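Local structure of glucuronan lyase A (Trichoderma reesei, 2ZZJ) at residues A[2-14]-A[24-38]. The protein binds calcium and probably cleaves beta-1,4-linked glucuronan within the chain as a polysaccharide lyase. Residues are numbered along the deposited sequence; the frame is centred on the assembly and turned at random.
Sequences RSFYNDGHLNGWD and VSEVSNVVFKGTSAL. With CA (calcium ion), chain B.
Gly8, His9 and Leu10 of the loop leaving strand 2-6 lie against Ser36, Leu38 and Glu26 of a beta hairpin in a calcium-bridged contact of mixed polar and apolar character at one edge of the sandwich. The metal ties the two segments by backbone oxygens: Asp7 O, Lys33 O and Ser36 O all bind calcium, with two waters and the carboxylate of Asp222 from strand 216-227 completing the site. Asp7 O and Ser36 O stand 3.3 Å apart, turned to the same ion. Beside it Ser36 OG, swung opposite the backbone N (chi1 -164°), donates to Gly8 O at 2.7 Å. Ser36 CB lies over one face of the His9 imidazole, 3.6 Å from the ring centroid, a CH-pi contact. In the plane of that ring, His9 ND1 gives a nearly straight 2.7 Å bond to Asp7 OD1, which fixes the ring's rotation, while Glu26 OE2 sits at the CD2 edge. Replacing His9 by an alanine is likely to leave Asp7 OD1 without this donor and uncover Ser36 CB. Both segments belong to the beta-jelly roll of this lyase, strands 2-6 and 37-43 each pairing with 216-227 in one sheet. The loop's bend is held by Asn6: its OD1 accepts from Gly8 N (an Asx turn) and from His9 N (an Asx motif), both from the same face of the amide, and Asn6 ND2 returns a 3.0 Å bond to His9 O. Further on, the extended Glu26 side chain presents the anti lone pair of OE2 to Leu10 N (2.7 Å, 171°); a water links the same oxygen to Asn11 N. Next to this bond, Leu38 CD2 meets Leu10 CD2 at 4.0 Å, and its other methyl, Leu38 CD1, reaches Trp13 NE1 at 3.6 Å; the Trp13 side chain also touches Val56 and His58 of strand 53-63 in the facing sheet.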
loop_
_atom_site.group_PDB
_atom_site.type_symbol
_atom_site.label_atom_id
_atom_site.label_comp_id
_atom_site.label_asym_id
_atom_site.label_seq_id
_atom_site.Cartn_x
_atom_site.Cartn_y
_atom_site.Cartn_z
ATOM N N ARG A 2 -8.879 -17.741 -2.367
ATOM C CA ARG A 2 -7.712 -16.872 -2.445
ATOM C C ARG A 2 -7.150 -16.928 -3.858
ATOM O O ARG A 2 -6.978 -18.020 -4.401
ATOM C CB ARG A 2 -6.666 -17.403 -1.475
ATOM C CG ARG A 2 -6.054 -16.415 -0.564
ATOM C CD ARG A 2 -5.519 -17.121 0.699
ATOM N NE ARG A 2 -4.863 -18.387 0.403
ATOM C CZ ARG A 2 -4.232 -19.149 1.304
ATOM N NH1 ARG A 2 -4.166 -18.779 2.589
ATOM N NH2 ARG A 2 -3.650 -20.291 0.907
ATOM N N SER A 3 -6.842 -15.780 -4.454
ATOM C CA SER A 3 -6.105 -15.780 -5.722
ATOM C C SER A 3 -4.615 -15.591 -5.507
ATOM O O SER A 3 -3.789 -15.911 -6.376
ATOM C CB SER A 3 -6.674 -14.704 -6.641
ATOM O OG SER A 3 -6.513 -13.446 -6.019
ATOM N N PHE A 4 -4.233 -15.100 -4.326
ATOM C CA PHE A 4 -2.819 -14.902 -4.028
ATOM C C PHE A 4 -2.599 -15.103 -2.538
ATOM O O PHE A 4 -3.441 -14.671 -1.739
ATOM C CB PHE A 4 -2.366 -13.476 -4.425
ATOM C CG PHE A 4 -0.928 -13.168 -4.097
ATOM C CD1 PHE A 4 0.130 -13.787 -4.761
ATOM C CD2 PHE A 4 -0.636 -12.227 -3.106
ATOM C CE1 PHE A 4 1.465 -13.471 -4.442
ATOM C CE2 PHE A 4 0.680 -11.903 -2.774
ATOM C CZ PHE A 4 1.732 -12.509 -3.426
ATOM N N TYR A 5 -1.488 -15.739 -2.173
ATOM C CA TYR A 5 -1.106 -15.870 -0.762
ATOM C C TYR A 5 0.395 -15.838 -0.671
ATOM O O TYR A 5 1.101 -16.546 -1.447
ATOM C CB TYR A 5 -1.657 -17.161 -0.121
ATOM C CG TYR A 5 -1.085 -17.410 1.252
ATOM C CD1 TYR A 5 -1.339 -16.515 2.319
ATOM C CD2 TYR A 5 -0.274 -18.530 1.503
ATOM C CE1 TYR A 5 -0.784 -16.738 3.605
ATOM C CE2 TYR A 5 0.297 -18.753 2.777
ATOM C CZ TYR A 5 0.027 -17.870 3.814
ATOM O OH TYR A 5 0.563 -18.082 5.075
ATOM N N ASN A 6 0.919 -15.025 0.230
ATOM C CA ASN A 6 2.367 -15.049 0.490
ATOM C C ASN A 6 2.656 -15.064 1.971
ATOM O O ASN A 6 2.221 -14.159 2.705
ATOM C CB ASN A 6 3.076 -13.866 -0.170
ATOM C CG ASN A 6 4.595 -13.958 -0.053
ATOM O OD1 ASN A 6 5.195 -13.487 0.920
ATOM N ND2 ASN A 6 5.244 -14.561 -1.078
ATOM N N ASP A 7 3.401 -16.083 2.419
ATOM C CA ASP A 7 3.675 -16.255 3.848
ATOM C C ASP A 7 4.952 -15.561 4.325
ATOM O O ASP A 7 5.528 -15.959 5.358
ATOM C CB ASP A 7 3.797 -17.746 4.198
ATOM C CG ASP A 7 5.047 -18.383 3.587
ATOM O OD1 ASP A 7 5.632 -17.784 2.656
ATOM O OD2 ASP A 7 5.428 -19.502 4.033
ATOM N N GLY A 8 5.375 -14.508 3.640
ATOM C CA GLY A 8 6.568 -13.756 4.083
ATOM C C GLY A 8 7.835 -14.331 3.474
ATOM O O GLY A 8 8.828 -14.528 4.177
ATOM N N HIS A 9 7.803 -14.555 2.161
ATOM C CA HIS A 9 8.938 -15.054 1.382
ATOM C C HIS A 9 9.060 -14.291 0.053
ATOM O O HIS A 9 8.077 -13.763 -0.501
ATOM C CB HIS A 9 8.749 -16.546 1.066
ATOM C CG HIS A 9 9.173 -17.472 2.168
ATOM N ND1 HIS A 9 8.274 -18.176 2.941
ATOM C CD2 HIS A 9 10.407 -17.799 2.633
ATOM C CE1 HIS A 9 8.934 -18.905 3.822
ATOM N NE2 HIS A 9 10.231 -18.682 3.664
ATOM N N LEU A 10 10.271 -14.254 -0.484
ATOM C CA LEU A 10 10.490 -13.642 -1.752
ATOM C C LEU A 10 9.747 -14.399 -2.838
ATOM O O LEU A 10 9.243 -13.798 -3.780
ATOM C CB LEU A 10 11.991 -13.593 -2.076
ATOM C CG LEU A 10 12.804 -12.605 -1.217
ATOM C CD1 LEU A 10 14.293 -12.682 -1.619
ATOM C CD2 LEU A 10 12.261 -11.184 -1.352
ATOM N N ASN A 11 9.664 -15.718 -2.702
ATOM C CA ASN A 11 9.008 -16.499 -3.757
ATOM C C ASN A 11 7.540 -16.094 -3.930
ATOM O O ASN A 11 6.811 -16.003 -2.928
ATOM C CB ASN A 11 9.080 -17.982 -3.476
ATOM C CG ASN A 11 8.676 -18.815 -4.712
ATOM O OD1 ASN A 11 8.718 -18.326 -5.850
ATOM N ND2 ASN A 11 8.254 -20.031 -4.488
ATOM N N GLY A 12 7.137 -15.828 -5.167
ATOM C CA GLY A 12 5.723 -15.671 -5.490
ATOM C C GLY A 12 5.384 -14.252 -5.852
ATOM O O GLY A 12 4.325 -14.002 -6.405
ATOM N N TRP A 13 6.264 -13.310 -5.512
ATOM C CA TRP A 13 6.099 -11.917 -5.938
ATOM C C TRP A 13 6.678 -11.812 -7.335
ATOM O O TRP A 13 7.698 -12.446 -7.626
ATOM C CB TRP A 13 6.869 -10.979 -5.014
ATOM C CG TRP A 13 6.391 -11.056 -3.610
ATOM C CD1 TRP A 13 6.991 -11.703 -2.572
ATOM C CD2 TRP A 13 5.203 -10.453 -3.084
ATOM N NE1 TRP A 13 6.244 -11.541 -1.421
ATOM C CE2 TRP A 13 5.131 -10.791 -1.722
ATOM C CE3 TRP A 13 4.192 -9.657 -3.641
ATOM C CZ2 TRP A 13 4.081 -10.345 -0.884
ATOM C CZ3 TRP A 13 3.145 -9.215 -2.805
ATOM C CH2 TRP A 13 3.113 -9.562 -1.440
ATOM N N ASP A 14 6.007 -11.042 -8.183
ATOM C CA ASP A 14 6.421 -10.832 -9.575
ATOM C C ASP A 14 7.696 -10.017 -9.690
ATOM O O ASP A 14 8.504 -10.237 -10.609
ATOM C CB ASP A 14 5.275 -10.149 -10.332
ATOM C CG ASP A 14 4.014 -11.034 -10.397
ATOM O OD1 ASP A 14 4.144 -12.198 -10.853
ATOM O OD2 ASP A 14 2.905 -10.601 -9.993
ATOM N N VAL A 24 15.215 -5.347 0.574
ATOM C CA VAL A 24 14.045 -6.202 0.813
ATOM C C VAL A 24 14.644 -7.576 1.029
ATOM O O VAL A 24 15.306 -8.131 0.120
ATOM C CB VAL A 24 13.082 -6.270 -0.400
ATOM C CG1 VAL A 24 11.942 -7.283 -0.155
ATOM C CG2 VAL A 24 12.477 -4.881 -0.745
ATOM N N SER A 25 14.445 -8.137 2.206
ATOM C CA SER A 25 15.041 -9.435 2.498
ATOM C C SER A 25 14.117 -10.308 3.322
ATOM O O SER A 25 13.173 -9.797 3.943
ATOM C CB SER A 25 16.365 -9.226 3.240
ATOM O OG SER A 25 16.126 -8.571 4.465
ATOM N N GLU A 26 14.387 -11.617 3.344
ATOM C CA GLU A 26 13.670 -12.531 4.244
ATOM C C GLU A 26 14.367 -12.623 5.573
ATOM O O GLU A 26 15.607 -12.697 5.623
ATOM C CB GLU A 26 13.595 -13.946 3.642
ATOM C CG GLU A 26 13.034 -13.975 2.302
ATOM C CD GLU A 26 12.983 -15.367 1.722
ATOM O OE1 GLU A 26 13.753 -16.247 2.191
ATOM O OE2 GLU A 26 12.195 -15.574 0.788
ATOM N N VAL A 27 13.583 -12.597 6.658
ATOM C CA VAL A 27 14.118 -12.705 8.007
ATOM C C VAL A 27 13.331 -13.770 8.759
ATOM O O VAL A 27 12.215 -14.109 8.359
ATOM C CB VAL A 27 14.045 -11.336 8.757
ATOM C CG1 VAL A 27 14.822 -10.261 7.986
ATOM C CG2 VAL A 27 12.556 -10.889 8.994
ATOM N N SER A 28 13.927 -14.315 9.821
ATOM C CA SER A 28 13.278 -15.299 10.667
ATOM C C SER A 28 13.155 -14.868 12.131
ATOM O O SER A 28 12.559 -15.588 12.952
ATOM C CB SER A 28 13.995 -16.665 10.534
ATOM O OG SER A 28 15.412 -16.496 10.625
ATOM N N ASN A 29 13.688 -13.690 12.459
ATOM C CA ASN A 29 13.665 -13.188 13.849
ATOM C C ASN A 29 12.501 -12.292 14.218
ATOM O O ASN A 29 12.163 -12.167 15.389
ATOM C CB ASN A 29 14.978 -12.476 14.216
ATOM C CG ASN A 29 15.266 -11.263 13.336
ATOM O OD1 ASN A 29 14.813 -11.179 12.184
ATOM N ND2 ASN A 29 16.053 -10.323 13.871
ATOM N N VAL A 30 11.897 -11.648 13.218
ATOM C CA VAL A 30 10.760 -10.758 13.438
ATOM C C VAL A 30 9.722 -11.254 12.443
ATOM O O VAL A 30 9.844 -11.008 11.252
ATOM C CB VAL A 30 11.127 -9.276 13.153
ATOM C CG1 VAL A 30 9.903 -8.367 13.335
ATOM C CG2 VAL A 30 12.312 -8.806 14.061
ATOM N N VAL A 31 8.757 -12.014 12.944
ATOM C CA VAL A 31 7.845 -12.789 12.095
ATOM C C VAL A 31 6.437 -12.715 12.670
ATOM O O VAL A 31 6.265 -12.787 13.880
ATOM C CB VAL A 31 8.317 -14.269 11.988
ATOM C CG1 VAL A 31 7.234 -15.150 11.401
ATOM C CG2 VAL A 31 9.590 -14.361 11.155
ATOM N N PHE A 32 5.417 -12.574 11.812
ATOM C CA PHE A 32 4.061 -12.594 12.303
ATOM C C PHE A 32 3.503 -14.033 12.461
ATOM O O PHE A 32 2.888 -14.359 13.477
ATOM C CB PHE A 32 3.133 -11.742 11.409
ATOM C CG PHE A 32 1.685 -11.806 11.814
ATOM C CD1 PHE A 32 1.267 -11.269 13.043
ATOM C CD2 PHE A 32 0.744 -12.408 10.974
ATOM C CE1 PHE A 32 -0.073 -11.344 13.451
ATOM C CE2 PHE A 32 -0.620 -12.485 11.363
ATOM C CZ PHE A 32 -1.024 -11.955 12.616
ATOM N N LYS A 33 3.714 -14.872 11.464
ATOM C CA LYS A 33 3.197 -16.251 11.473
ATOM C C LYS A 33 4.239 -17.113 10.785
ATOM O O LYS A 33 4.922 -16.639 9.861
ATOM C CB LYS A 33 1.850 -16.305 10.733
ATOM C CG LYS A 33 1.073 -17.597 10.900
ATOM C CD LYS A 33 -0.223 -17.643 10.043
ATOM C CE LYS A 33 -1.229 -16.530 10.413
ATOM N NZ LYS A 33 -2.574 -16.603 9.681
ATOM N N GLY A 34 4.371 -18.378 11.209
ATOM C CA GLY A 34 5.362 -19.258 10.578
ATOM C C GLY A 34 6.773 -18.851 10.950
ATOM O O GLY A 34 6.996 -18.326 12.027
ATOM N N THR A 35 7.730 -19.056 10.056
ATOM C CA THR A 35 9.139 -18.852 10.408
ATOM C C THR A 35 9.821 -17.828 9.516
ATOM O O THR A 35 11.050 -17.706 9.518
ATOM C CB THR A 35 9.931 -20.194 10.294
ATOM O OG1 THR A 35 9.844 -20.680 8.950
ATOM C CG2 THR A 35 9.341 -21.233 11.207
ATOM N N SER A 36 9.035 -17.089 8.734
ATOM C CA SER A 36 9.608 -16.165 7.784
ATOM C C SER A 36 8.757 -14.914 7.701
ATOM O O SER A 36 7.530 -14.991 7.828
ATOM C CB SER A 36 9.647 -16.816 6.411
ATOM O OG SER A 36 10.513 -16.084 5.569
ATOM N N ALA A 37 9.408 -13.777 7.500
ATOM C CA ALA A 37 8.693 -12.551 7.095
ATOM C C ALA A 37 9.602 -11.742 6.171
ATOM O O ALA A 37 10.766 -12.108 5.983
ATOM C CB ALA A 37 8.293 -11.759 8.309
ATOM N N LEU A 38 9.103 -10.629 5.637
ATOM C CA LEU A 38 9.909 -9.767 4.790
ATOM C C LEU A 38 10.248 -8.509 5.525
ATOM O O LEU A 38 9.389 -7.969 6.211
ATOM C CB LEU A 38 9.163 -9.411 3.509
ATOM C CG LEU A 38 8.888 -10.599 2.585
ATOM C CD1 LEU A 38 8.023 -10.181 1.385
ATOM C CD2 LEU A 38 10.203 -11.240 2.089
HETATM CA CA CA B . 5.276 -15.744 7.732
HETATM O O HOH W 1 11.388 -17.388 -0.776
HETATM O O HOH W 2 6.346 -17.905 7.131
HETATM O O HOH W 3 3.059 -16.633 7.412
#